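Local coordinates for penicillin binding protein 2X (Streptococcus thermophilus, PDB 5U47) that probably cross-links the peptides of adjacent glycan strands as a transpeptidase of septal peptidoglycan synthesis, and is the kind of enzyme that beta-lactams acylate, at residues G33-R38 with T140-P145; S151-R156 with I218-S223; R178-L183 with Q436-V441; T590-G595 with A606-Q611. The protein carries 1 engineered substitution. One frame throughout, in Å; residues are numbered along the deposited sequence. Where two conformers were deposited one is given.

Contact 1 of 4, residues G33-R38 with T140-P145; sequences GTIYDR and TSRMYP
The backbone carbonyl oxygen of G33 is held by both terminal nitrogens of R142, NH1 at 2.8 Å from G33 O and NH2 at 2.9 Å from the same oxygen. This end-on, two-to-one grip lies in the N-terminal region of the protein, the PBP dimerisation domain, where strands 35-36 and 134-143 belong to one curved mixed sheet without being neighbours in it; strand 42-55 pairs with each of them. G33 O sits almost in the guanidinium plane. The angle G33 C=O...NH2 is 163°, so NH2 is met nearly head-on, whereas NH1 is tilted well away from the carbonyl plane. Neither bond is straight, because two nitrogens of one flat group converge on a single oxygen. R142 reaches across with CG anti to its backbone N (chi1 -167°) and a bend at chi2. NE also forms a salt bridge with E177 and NH1 with D46. Two carboxylates thus probably balance its charge in this buried place and fix the rotation of the group. I35 crosses the arginine at about a right angle and lies by the guanidinium edge, its CD1 3.7 Å from R142 NH2.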
loop_
_atom_site.group_PDB
_atom_site.type_symbol
_atom_site.label_atom_id
_atom_site.label_comp_id
_atom_site.label_asym_id
_atom_site.label_seq_id
_atom_site.Cartn_x
_atom_site.Cartn_y
_atom_site.Cartn_z
ATOM N N GLY A 33 13.618 -11.701 4.320
ATOM C CA GLY A 33 12.990 -12.019 3.068
ATOM C C GLY A 33 13.182 -10.923 2.044
ATOM O O GLY A 33 13.400 -9.763 2.388
ATOM N N THR A 34 13.133 -11.322 0.781
ATOM C CA THR A 34 13.273 -10.409 -0.329
ATOM C C THR A 34 11.890 -9.923 -0.713
ATOM O O THR A 34 10.929 -10.687 -0.643
ATOM C CB THR A 34 13.924 -11.133 -1.520
ATOM O OG1 THR A 34 15.258 -11.449 -1.179
ATOM C CG2 THR A 34 13.939 -10.286 -2.781
ATOM N N ILE A 35 11.810 -8.662 -1.127
ATOM C CA ILE A 35 10.579 -8.065 -1.628
ATOM C C ILE A 35 10.758 -7.956 -3.125
ATOM O O ILE A 35 11.751 -7.347 -3.605
ATOM C CB ILE A 35 10.312 -6.669 -1.026
ATOM C CG1 ILE A 35 10.155 -6.788 0.492
ATOM C CG2 ILE A 35 9.041 -6.067 -1.632
ATOM C CD1 ILE A 35 10.188 -5.464 1.229
ATOM N N TYR A 36 9.813 -8.540 -3.851
ATOM C CA TYR A 36 9.820 -8.575 -5.305
ATOM C C TYR A 36 8.636 -7.835 -5.914
ATOM O O TYR A 36 7.639 -7.536 -5.238
ATOM C CB TYR A 36 9.688 -10.030 -5.780
ATOM C CG TYR A 36 10.817 -10.982 -5.442
ATOM C CD1 TYR A 36 12.023 -10.943 -6.141
ATOM C CD2 TYR A 36 10.659 -11.965 -4.479
ATOM C CE1 TYR A 36 13.037 -11.841 -5.877
ATOM C CE2 TYR A 36 11.671 -12.864 -4.190
ATOM C CZ TYR A 36 12.858 -12.797 -4.895
ATOM O OH TYR A 36 13.858 -13.662 -4.610
ATOM N N ASP A 37 8.724 -7.565 -7.203
ATOM C CA ASP A 37 7.588 -7.083 -7.909
ATOM C C ASP A 37 6.767 -8.366 -8.278
ATOM O O ASP A 37 7.141 -9.490 -7.892
ATOM C CB ASP A 37 7.963 -6.195 -9.116
ATOM C CG ASP A 37 8.165 -6.978 -10.412
ATOM O OD1 ASP A 37 8.564 -8.151 -10.374
ATOM O OD2 ASP A 37 7.919 -6.382 -11.469
ATOM N N ARG A 38 5.689 -8.203 -9.023
ATOM C CA ARG A 38 4.782 -9.325 -9.337
ATOM C C ARG A 38 5.399 -10.462 -10.170
ATOM O O ARG A 38 4.870 -11.576 -10.160
ATOM C CB ARG A 38 3.505 -8.798 -10.009
ATOM C CG ARG A 38 3.727 -8.245 -11.410
ATOM C CD ARG A 38 2.504 -7.536 -11.945
ATOM N NE ARG A 38 1.368 -8.444 -12.132
ATOM C CZ ARG A 38 0.309 -8.574 -11.327
ATOM N NH1 ARG A 38 0.139 -7.806 -10.246
ATOM N NH2 ARG A 38 -0.642 -9.451 -11.654
ATOM N N THR A 140 25.090 -7.073 7.671
ATOM C CA THR A 140 24.050 -7.093 6.670
ATOM C C THR A 140 23.411 -5.735 6.507
ATOM O O THR A 140 23.095 -5.075 7.502
ATOM C CB THR A 140 22.978 -8.114 7.078
ATOM O OG1 THR A 140 23.591 -9.393 7.189
ATOM C CG2 THR A 140 21.887 -8.195 6.064
ATOM N N SER A 141 23.236 -5.317 5.253
ATOM C CA SER A 141 22.501 -4.094 4.941
ATOM C C SER A 141 21.373 -4.447 3.964
ATOM O O SER A 141 21.377 -5.509 3.333
ATOM C CB SER A 141 23.428 -3.027 4.348
ATOM O OG SER A 141 24.002 -3.499 3.148
ATOM N N ARG A 142 20.399 -3.559 3.856
ATOM C CA ARG A 142 19.266 -3.766 2.970
ATOM C C ARG A 142 19.535 -2.972 1.694
ATOM O O ARG A 142 19.829 -1.792 1.768
ATOM C CB ARG A 142 18.006 -3.267 3.654
ATOM C CG ARG A 142 16.695 -3.686 3.019
ATOM C CD ARG A 142 16.440 -5.185 3.186
ATOM N NE ARG A 142 15.038 -5.512 2.984
ATOM C CZ ARG A 142 14.557 -6.739 2.775
ATOM N NH1 ARG A 142 15.361 -7.823 2.717
ATOM N NH2 ARG A 142 13.263 -6.894 2.630
ATOM N N MET A 143 19.444 -3.637 0.546
ATOM C CA MET A 143 19.695 -3.023 -0.763
ATOM C C MET A 143 18.362 -2.790 -1.501
ATOM O O MET A 143 17.509 -3.673 -1.509
ATOM C CB MET A 143 20.604 -3.950 -1.586
ATOM C CG MET A 143 20.854 -3.493 -3.016
ATOM S SD MET A 143 21.785 -4.677 -4.001
ATOM C CE MET A 143 21.666 -3.869 -5.598
ATOM N N TYR A 144 18.215 -1.623 -2.137
ATOM C CA TYR A 144 16.994 -1.239 -2.869
ATOM C C TYR A 144 17.486 -0.904 -4.279
ATOM O O TYR A 144 17.762 0.262 -4.589
ATOM C CB TYR A 144 16.304 -0.044 -2.177
ATOM C CG TYR A 144 15.799 -0.361 -0.786
ATOM C CD1 TYR A 144 16.624 -0.222 0.329
ATOM C CD2 TYR A 144 14.491 -0.834 -0.585
ATOM C CE1 TYR A 144 16.155 -0.521 1.607
ATOM C CE2 TYR A 144 14.020 -1.134 0.682
ATOM C CZ TYR A 144 14.851 -0.974 1.774
ATOM O OH TYR A 144 14.374 -1.307 3.030
ATOM N N PRO A 145 17.597 -1.925 -5.142
ATOM C CA PRO A 145 18.260 -1.781 -6.452
ATOM C C PRO A 145 17.691 -0.770 -7.427
ATOM O O PRO A 145 18.435 -0.287 -8.300
ATOM C CB PRO A 145 18.134 -3.177 -7.076
ATOM C CG PRO A 145 17.760 -4.089 -5.962
ATOM C CD PRO A 145 17.042 -3.278 -4.958
#

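Contact 2 of 4, residues S151-R156 with I218-S223; sequences SEFLGR and IYTTLS
F153 meets L222 through one corner of its ring: CE2 is 3.7 Å from L222 CD1, and CD2 lies 3.9 Å from that same methyl. CG of L222 follows at 4.1 Å from F153 CE2. The two side chains run past each other in opposite directions. The methyl of T220 approaches differently, at the rim and near the plane of the ring, with its CG2 4.2 Å from F153 CE2. No hydrogen bond crosses here; the contact is apolar throughout. A chi1 of 168° sets the F153 ring opposite its own backbone N and beside the carbonyl carbon, which swings it off the short helix 151-154 toward the end of strand 217-220. That strand is a member of the mixed sheet that includes strands 35-36 and 438-443, and the chain leaves it at T221 to enter helix 224-241, whose N-cap is S223. The hydroxyl of T220 is turned to other work: OG1 bonds Y36 O on the adjacent strand and takes a weak bond from L222 N, at 3.4 Å from OG1. On the helix side, G155 N bonds S151 O at 2.9 Å, and G155 then ends the helix with a positive phi of 73°. Further out, M388 from a loop and T261 of strand 258-264 also touch the F153 side chain, bringing the transpeptidase domain up against it.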
loop_
_atom_site.group_PDB
_atom_site.type_symbol
_atom_site.label_atom_id
_atom_site.label_comp_id
_atom_site.label_asym_id
_atom_site.label_seq_id
_atom_site.Cartn_x
_atom_site.Cartn_y
_atom_site.Cartn_z
ATOM N N SER A 151 9.253 4.447 -3.278
ATOM C CA SER A 151 10.029 4.506 -2.043
ATOM C C SER A 151 9.202 4.539 -0.776
ATOM O O SER A 151 9.433 3.736 0.148
ATOM C CB SER A 151 11.027 5.665 -2.100
ATOM O OG SER A 151 11.992 5.409 -3.104
ATOM N N GLU A 152 8.238 5.449 -0.722
ATOM C CA GLU A 152 7.363 5.512 0.444
ATOM C C GLU A 152 6.556 4.211 0.634
ATOM O O GLU A 152 6.344 3.770 1.755
ATOM C CB GLU A 152 6.457 6.755 0.401
ATOM C CG GLU A 152 7.219 8.053 0.666
ATOM C CD GLU A 152 8.088 8.560 -0.479
ATOM O OE1 GLU A 152 8.051 8.035 -1.650
ATOM O OE2 GLU A 152 8.824 9.530 -0.196
ATOM N N PHE A 153 6.137 3.596 -0.463
ATOM C CA PHE A 153 5.416 2.321 -0.363
ATOM C C PHE A 153 6.289 1.205 0.266
ATOM O O PHE A 153 5.854 0.511 1.209
ATOM C CB PHE A 153 4.922 1.922 -1.734
ATOM C CG PHE A 153 4.419 0.512 -1.818
ATOM C CD1 PHE A 153 3.151 0.184 -1.357
ATOM C CD2 PHE A 153 5.213 -0.481 -2.373
ATOM C CE1 PHE A 153 2.688 -1.123 -1.452
ATOM C CE2 PHE A 153 4.750 -1.793 -2.485
ATOM C CZ PHE A 153 3.486 -2.106 -2.020
ATOM N N LEU A 154 7.506 1.053 -0.250
ATOM C CA LEU A 154 8.422 0.016 0.240
ATOM C C LEU A 154 8.864 0.246 1.667
ATOM O O LEU A 154 8.928 -0.684 2.453
ATOM C CB LEU A 154 9.665 -0.079 -0.648
ATOM C CG LEU A 154 9.455 -0.564 -2.073
ATOM C CD1 LEU A 154 10.744 -0.428 -2.867
ATOM C CD2 LEU A 154 8.958 -1.996 -2.083
ATOM N N GLY A 155 9.164 1.489 2.005
ATOM C CA GLY A 155 9.687 1.782 3.313
ATOM C C GLY A 155 11.131 1.318 3.431
ATOM O O GLY A 155 11.780 0.972 2.433
ATOM N N ARG A 156 11.625 1.316 4.667
ATOM C CA ARG A 156 13.016 0.962 4.980
ATOM C C ARG A 156 13.121 -0.030 6.135
ATOM O O ARG A 156 12.334 0.034 7.082
ATOM C CB ARG A 156 13.784 2.224 5.407
ATOM C CG ARG A 156 14.164 3.180 4.277
ATOM C CD ARG A 156 15.359 2.697 3.464
ATOM N NE ARG A 156 16.561 2.651 4.309
ATOM C CZ ARG A 156 17.815 2.457 3.876
ATOM N NH1 ARG A 156 18.091 2.297 2.588
ATOM N NH2 ARG A 156 18.809 2.435 4.758
ATOM N N ILE A 218 8.273 -11.805 -0.231
ATOM C CA ILE A 218 7.004 -11.161 -0.544
ATOM C C ILE A 218 7.040 -10.666 -1.960
ATOM O O ILE A 218 7.916 -9.878 -2.299
ATOM C CB ILE A 218 6.728 -9.963 0.399
ATOM C CG1 ILE A 218 6.670 -10.414 1.858
ATOM C CG2 ILE A 218 5.437 -9.247 0.012
ATOM C CD1 ILE A 218 5.479 -11.259 2.204
ATOM N N TYR A 219 6.130 -11.172 -2.785
ATOM C CA TYR A 219 5.947 -10.695 -4.139
ATOM C C TYR A 219 4.814 -9.691 -4.078
ATOM O O TYR A 219 3.684 -10.051 -3.775
ATOM C CB TYR A 219 5.572 -11.827 -5.101
ATOM C CG TYR A 219 6.693 -12.816 -5.333
ATOM C CD1 TYR A 219 6.999 -13.777 -4.383
ATOM C CD2 TYR A 219 7.434 -12.797 -6.506
ATOM C CE1 TYR A 219 8.035 -14.698 -4.586
ATOM C CE2 TYR A 219 8.477 -13.712 -6.716
ATOM C CZ TYR A 219 8.760 -14.657 -5.753
ATOM O OH TYR A 219 9.772 -15.552 -5.951
ATOM N N THR A 220 5.116 -8.431 -4.332
ATOM C CA THR A 220 4.094 -7.421 -4.367
ATOM C C THR A 220 3.351 -7.489 -5.692
ATOM O O THR A 220 3.750 -8.216 -6.628
ATOM C CB THR A 220 4.668 -6.008 -4.170
ATOM O OG1 THR A 220 5.501 -5.656 -5.280
ATOM C CG2 THR A 220 5.447 -5.928 -2.886
ATOM N N THR A 221 2.259 -6.732 -5.773
ATOM C CA THR A 221 1.457 -6.656 -6.992
ATOM C C THR A 221 2.045 -5.686 -8.003
ATOM O O THR A 221 1.582 -5.619 -9.146
ATOM C CB THR A 221 0.021 -6.180 -6.656
ATOM O OG1 THR A 221 0.099 -4.984 -5.893
ATOM C CG2 THR A 221 -0.699 -7.233 -5.867
ATOM N N LEU A 222 3.051 -4.914 -7.587
ATOM C CA LEU A 222 3.663 -3.912 -8.470
ATOM C C LEU A 222 4.306 -4.510 -9.723
ATOM O O LEU A 222 4.776 -5.626 -9.715
ATOM C CB LEU A 222 4.737 -3.095 -7.748
ATOM C CG LEU A 222 4.425 -2.272 -6.502
ATOM C CD1 LEU A 222 5.701 -1.563 -6.064
ATOM C CD2 LEU A 222 3.310 -1.266 -6.705
ATOM N N SER A 223 4.245 -3.743 -10.805
ATOM C CA SER A 223 4.902 -4.046 -12.056
ATOM C C SER A 223 6.080 -3.103 -12.135
ATOM O O SER A 223 5.882 -1.887 -12.322
ATOM C CB SER A 223 3.964 -3.766 -13.210
ATOM O OG SER A 223 4.648 -3.807 -14.450
#

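Contact 3 of 4, residues R178-L183 with Q436-V441; sequences RSLNSL and QFIKQV
L180 points its CB toward I438 of strand 438-443 in the mixed sheet, from a break between two short helices, 175-179 and 181-184. The contact joins the N-terminal dimerisation domain to a strand from the transpeptidase part of the sequence. CG stands beside the backbone N, anti to the carbonyl carbon (chi1 -55°), and carries the branch out toward I438. Both methyls finish on one atom: CD1 of L180 is 4.0 Å from I438 CD1, and CD2 is 4.1 Å from it. The two side chains reach toward each other tip to tip, I438 extending its CG1-CD1 arm to meet the fork of the leucine. I218, on the neighbouring strand 217-220, touches L180 as well, and Q611 packs on the same leucine. Three residues on, L183 makes a second apolar contact, with V441. The strand that faces these leucines carries a classic beta bulge, K439 and Q440 both lying opposite Y219 of strand 217-220. Across the bulge, I438 and V441 still both point toward the helices, three residues apart like L180 and L183. The second pair meets more loosely, L183 CD2 lying 4.3 Å from V441 CG1.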
loop_
_atom_site.group_PDB
_atom_site.type_symbol
_atom_site.label_atom_id
_atom_site.label_comp_id
_atom_site.label_asym_id
_atom_site.label_seq_id
_atom_site.Cartn_x
_atom_site.Cartn_y
_atom_site.Cartn_z
ATOM N N ARG A 178 8.075 -2.313 7.393
ATOM C CA ARG A 178 7.555 -2.361 8.760
ATOM C C ARG A 178 6.265 -3.166 8.821
ATOM O O ARG A 178 6.105 -4.009 9.696
ATOM C CB ARG A 178 7.294 -0.969 9.319
ATOM C CG ARG A 178 6.862 -1.005 10.783
ATOM C CD ARG A 178 6.537 0.367 11.340
ATOM N NE ARG A 178 6.314 0.314 12.782
ATOM C CZ ARG A 178 6.089 1.375 13.543
ATOM N NH1 ARG A 178 6.048 2.582 12.996
ATOM N NH2 ARG A 178 5.906 1.229 14.851
ATOM N N SER A 179 5.354 -2.920 7.881
ATOM C CA SER A 179 4.058 -3.620 7.889
ATOM C C SER A 179 4.140 -5.156 7.844
ATOM O O SER A 179 3.417 -5.833 8.567
ATOM C CB SER A 179 3.149 -3.080 6.779
ATOM O OG SER A 179 2.901 -1.696 6.977
ATOM N N LEU A 180 5.029 -5.687 7.010
ATOM C CA LEU A 180 5.178 -7.145 6.845
ATOM C C LEU A 180 6.400 -7.683 7.583
ATOM O O LEU A 180 6.939 -8.749 7.253
ATOM C CB LEU A 180 5.292 -7.499 5.367
ATOM C CG LEU A 180 4.168 -7.001 4.459
ATOM C CD1 LEU A 180 4.265 -7.706 3.117
ATOM C CD2 LEU A 180 2.793 -7.215 5.041
ATOM N N ASN A 181 6.825 -6.953 8.598
ATOM C CA ASN A 181 8.026 -7.319 9.320
ATOM C C ASN A 181 7.969 -8.742 9.885
ATOM O O ASN A 181 8.981 -9.422 9.894
ATOM C CB ASN A 181 8.282 -6.334 10.451
ATOM C CG ASN A 181 9.724 -6.283 10.849
ATOM O OD1 ASN A 181 10.561 -5.822 10.087
ATOM N ND2 ASN A 181 10.027 -6.744 12.073
ATOM N N SER A 182 6.796 -9.193 10.326
ATOM C CA SER A 182 6.678 -10.538 10.897
ATOM C C SER A 182 6.979 -11.597 9.858
ATOM O O SER A 182 7.701 -12.541 10.142
ATOM C CB SER A 182 5.305 -10.781 11.512
ATOM O OG SER A 182 5.095 -9.907 12.597
ATOM N N LEU A 183 6.443 -11.433 8.650
ATOM C CA LEU A 183 6.711 -12.382 7.568
ATOM C C LEU A 183 8.148 -12.287 7.040
ATOM O O LEU A 183 8.811 -13.306 6.804
ATOM C CB LEU A 183 5.727 -12.158 6.410
ATOM C CG LEU A 183 4.256 -12.454 6.725
ATOM C CD1 LEU A 183 3.331 -11.884 5.661
ATOM C CD2 LEU A 183 4.074 -13.946 6.851
ATOM N N GLN A 436 -5.290 -4.458 -3.062
ATOM C CA GLN A 436 -4.249 -5.417 -2.669
ATOM C C GLN A 436 -2.902 -4.994 -3.192
ATOM O O GLN A 436 -2.788 -4.484 -4.329
ATOM C CB GLN A 436 -4.541 -6.803 -3.248
ATOM C CG GLN A 436 -5.748 -7.501 -2.649
ATOM C CD GLN A 436 -6.046 -8.847 -3.287
ATOM O OE1 GLN A 436 -5.605 -9.145 -4.415
ATOM N NE2 GLN A 436 -6.805 -9.668 -2.578
ATOM N N PHE A 437 -1.879 -5.251 -2.374
ATOM C CA PHE A 437 -0.495 -4.976 -2.717
ATOM C C PHE A 437 0.398 -6.217 -2.559
ATOM O O PHE A 437 1.587 -6.157 -2.909
ATOM C CB PHE A 437 0.077 -3.759 -1.937
ATOM C CG PHE A 437 0.098 -3.941 -0.439
ATOM C CD1 PHE A 437 1.142 -4.605 0.182
ATOM C CD2 PHE A 437 -0.938 -3.446 0.349
ATOM C CE1 PHE A 437 1.149 -4.779 1.558
ATOM C CE2 PHE A 437 -0.936 -3.616 1.726
ATOM C CZ PHE A 437 0.116 -4.286 2.331
ATOM N N ILE A 438 -0.157 -7.330 -2.050
ATOM C CA ILE A 438 0.602 -8.598 -1.930
ATOM C C ILE A 438 0.051 -9.610 -2.908
ATOM O O ILE A 438 -1.149 -9.935 -2.879
ATOM C CB ILE A 438 0.487 -9.248 -0.537
ATOM C CG1 ILE A 438 0.928 -8.269 0.541
ATOM C CG2 ILE A 438 1.324 -10.536 -0.470
ATOM C CD1 ILE A 438 0.591 -8.717 1.947
ATOM N N LYS A 439 0.930 -10.134 -3.748
ATOM C CA LYS A 439 0.567 -11.137 -4.744
ATOM C C LYS A 439 0.821 -12.538 -4.207
ATOM O O LYS A 439 0.044 -13.446 -4.427
ATOM C CB LYS A 439 1.420 -10.956 -6.007
ATOM C CG LYS A 439 1.125 -11.901 -7.177
ATOM C CD LYS A 439 -0.181 -11.542 -7.891
ATOM C CE LYS A 439 -1.441 -12.086 -7.220
ATOM N NZ LYS A 439 -2.638 -11.189 -7.400
ATOM N N GLN A 440 1.960 -12.710 -3.555
ATOM C CA GLN A 440 2.340 -14.024 -3.048
ATOM C C GLN A 440 3.315 -13.896 -1.904
ATOM O O GLN A 440 4.170 -13.021 -1.923
ATOM C CB GLN A 440 2.976 -14.858 -4.181
ATOM C CG GLN A 440 3.390 -16.263 -3.816
ATOM C CD GLN A 440 4.032 -17.008 -4.983
ATOM O OE1 GLN A 440 5.235 -16.976 -5.117
ATOM N NE2 GLN A 440 3.218 -17.652 -5.847
ATOM N N VAL A 441 3.177 -14.789 -0.931
ATOM C CA VAL A 441 4.082 -14.911 0.211
ATOM C C VAL A 441 4.699 -16.296 0.016
ATOM O O VAL A 441 3.971 -17.295 -0.086
ATOM C CB VAL A 441 3.325 -14.866 1.545
ATOM C CG1 VAL A 441 4.280 -15.035 2.725
ATOM C CG2 VAL A 441 2.519 -13.579 1.656
#

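Contact 4 of 4, residues T590-G595 with A606-Q611; sequences TSYQTG and ANTLRQ
Y592 and L609 cross at about a right angle, the tyrosine presenting the edge of its ring to one methyl of the leucine. L609 CD2 lies in the ring plane beside the hydroxyl end, 3.7 Å from Y592 OH and 3.8 Å from Y592 CE2. The leucine is therefore packed neither over a face nor as a CH-pi contact; it lies beside OH and the ortho carbon CE2. A chi1 of 177° extends Y592 away from its own backbone N, sending the ring from its extended segment straight toward the helix. T594 comes to the same methyl from another direction, crossing the leucine obliquely, with its CG2 3.9 Å from L609 CD2. The hydroxyl of T594 takes no part in this: OG1 donates to G595 O at 2.6 Å, on a lone pair in the carbonyl plane. T608 adds only a peripheral touch, its CG2 4.3 Å from Y592 OH, while its own hydroxyl bonds back to E604 O one turn earlier in the helix. The contact belongs to the first PASTA domain, a small fold in which a helix packs on a three-stranded sheet. Helix 602-611 sets L609 over that sheet, against P616 of strand 615-619 and I642 and I644 of strand 641-646, and the extended segment 590-595 runs along the flank, bonded through its backbone to A632 and I636.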
loop_
_atom_site.group_PDB
_atom_site.type_symbol
_atom_site.label_atom_id
_atom_site.label_comp_id
_atom_site.label_asym_id
_atom_site.label_seq_id
_atom_site.Cartn_x
_atom_site.Cartn_y
_atom_site.Cartn_z
ATOM N N THR A 590 1.290 -23.036 1.683
ATOM C CA THR A 590 1.774 -22.883 3.067
ATOM C C THR A 590 0.574 -22.854 4.000
ATOM O O THR A 590 -0.434 -22.197 3.712
ATOM C CB THR A 590 2.561 -21.554 3.267
ATOM O OG1 THR A 590 3.508 -21.361 2.210
ATOM C CG2 THR A 590 3.292 -21.557 4.609
ATOM N N SER A 591 0.666 -23.575 5.110
ATOM C CA SER A 591 -0.421 -23.600 6.082
ATOM C C SER A 591 -0.416 -22.308 6.917
ATOM O O SER A 591 0.641 -21.672 7.099
ATOM C CB SER A 591 -0.304 -24.844 6.984
ATOM O OG SER A 591 0.840 -24.749 7.811
ATOM N N TYR A 592 -1.597 -21.909 7.395
ATOM C CA TYR A 592 -1.738 -20.725 8.260
ATOM C C TYR A 592 -2.914 -20.915 9.215
ATOM O O TYR A 592 -3.932 -21.480 8.831
ATOM C CB TYR A 592 -1.985 -19.430 7.447
ATOM C CG TYR A 592 -2.211 -18.209 8.325
ATOM C CD1 TYR A 592 -1.140 -17.594 8.994
ATOM C CD2 TYR A 592 -3.493 -17.696 8.530
ATOM C CE1 TYR A 592 -1.341 -16.502 9.825
ATOM C CE2 TYR A 592 -3.705 -16.594 9.356
ATOM C CZ TYR A 592 -2.632 -15.990 9.989
ATOM O OH TYR A 592 -2.848 -14.894 10.810
ATOM N N GLN A 593 -2.750 -20.464 10.454
ATOM C CA GLN A 593 -3.830 -20.493 11.442
ATOM C C GLN A 593 -3.809 -19.180 12.239
ATOM O O GLN A 593 -2.762 -18.551 12.397
ATOM C CB GLN A 593 -3.758 -21.761 12.312
ATOM C CG GLN A 593 -2.444 -22.024 12.993
ATOM C CD GLN A 593 -2.404 -23.397 13.669
ATOM O OE1 GLN A 593 -2.586 -24.441 13.031
ATOM N NE2 GLN A 593 -2.146 -23.397 14.952
ATOM N N THR A 594 -4.966 -18.736 12.695
ATOM C CA THR A 594 -5.042 -17.450 13.379
ATOM C C THR A 594 -4.378 -17.420 14.721
ATOM O O THR A 594 -3.844 -16.385 15.111
ATOM C CB THR A 594 -6.491 -16.996 13.659
ATOM O OG1 THR A 594 -7.127 -17.906 14.560
ATOM C CG2 THR A 594 -7.309 -16.909 12.391
ATOM N N GLY A 595 -4.398 -18.555 15.422
ATOM C CA GLY A 595 -3.989 -18.574 16.815
ATOM C C GLY A 595 -5.164 -17.965 17.601
ATOM O O GLY A 595 -6.215 -17.640 17.013
ATOM N N ALA A 606 -7.629 -7.990 11.552
ATOM C CA ALA A 606 -8.038 -8.082 10.139
ATOM C C ALA A 606 -6.863 -7.744 9.216
ATOM O O ALA A 606 -6.635 -8.425 8.207
ATOM C CB ALA A 606 -9.232 -7.183 9.856
ATOM N N ASN A 607 -6.122 -6.709 9.594
ATOM C CA ASN A 607 -4.949 -6.248 8.856
ATOM C C ASN A 607 -3.888 -7.360 8.758
ATOM O O ASN A 607 -3.325 -7.593 7.689
ATOM C CB ASN A 607 -4.373 -5.009 9.561
ATOM C CG ASN A 607 -3.454 -4.206 8.678
ATOM O OD1 ASN A 607 -3.821 -3.820 7.567
ATOM N ND2 ASN A 607 -2.271 -3.908 9.183
ATOM N N THR A 608 -3.631 -8.035 9.884
ATOM C CA THR A 608 -2.701 -9.169 9.968
ATOM C C THR A 608 -3.166 -10.337 9.104
ATOM O O THR A 608 -2.384 -10.918 8.381
ATOM C CB THR A 608 -2.539 -9.608 11.439
ATOM O OG1 THR A 608 -1.920 -8.533 12.146
ATOM C CG2 THR A 608 -1.674 -10.853 11.580
ATOM N N LEU A 609 -4.448 -10.651 9.164
ATOM C CA LEU A 609 -5.007 -11.731 8.355
ATOM C C LEU A 609 -4.809 -11.493 6.850
ATOM O O LEU A 609 -4.498 -12.438 6.112
ATOM C CB LEU A 609 -6.489 -11.908 8.662
ATOM C CG LEU A 609 -6.790 -12.529 10.027
ATOM C CD1 LEU A 609 -8.273 -12.415 10.362
ATOM C CD2 LEU A 609 -6.319 -13.975 10.076
ATOM N N ARG A 610 -5.018 -10.251 6.393
ATOM C CA ARG A 610 -4.789 -9.927 4.968
ATOM C C ARG A 610 -3.321 -10.023 4.560
ATOM O O ARG A 610 -3.020 -10.365 3.416
ATOM C CB ARG A 610 -5.339 -8.544 4.590
ATOM C CG ARG A 610 -6.846 -8.513 4.604
ATOM C CD ARG A 610 -7.387 -7.355 3.796
ATOM N NE ARG A 610 -8.827 -7.475 3.734
ATOM C CZ ARG A 610 -9.690 -6.966 4.605
ATOM N NH1 ARG A 610 -9.289 -6.248 5.648
ATOM N NH2 ARG A 610 -10.989 -7.194 4.418
ATOM N N GLN A 611 -2.402 -9.736 5.479
ATOM C CA GLN A 611 -0.973 -9.931 5.191
ATOM C C GLN A 611 -0.674 -11.395 4.882
ATOM O O GLN A 611 0.271 -11.709 4.142
ATOM C CB GLN A 611 -0.131 -9.481 6.374
ATOM C CG GLN A 611 -0.237 -7.980 6.614
ATOM C CD GLN A 611 0.392 -7.533 7.911
ATOM O OE1 GLN A 611 0.825 -8.354 8.720
ATOM N NE2 GLN A 611 0.436 -6.228 8.124
#

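In the fold
Contacts 1, 2 and 3 are buried and all reach one mixed sheet, where strand 35-36 lies beside 217-220 and 217-220 beside 438-443; contact 4, in the PASTA domain, is only partly buried. Backbone bonds join the first three: Y36 N to I218 O between contacts 1 and 2, and Y219 O to K439 N between contacts 2 and 3. The chemistry differs: contact 1 is polar and charged, while the other three meet through apolar groups, aromatic in 2 and 4 and wholly aliphatic in 3. Contact 4 touches contact 3 through Q611, beside helices 175-179 and 181-184.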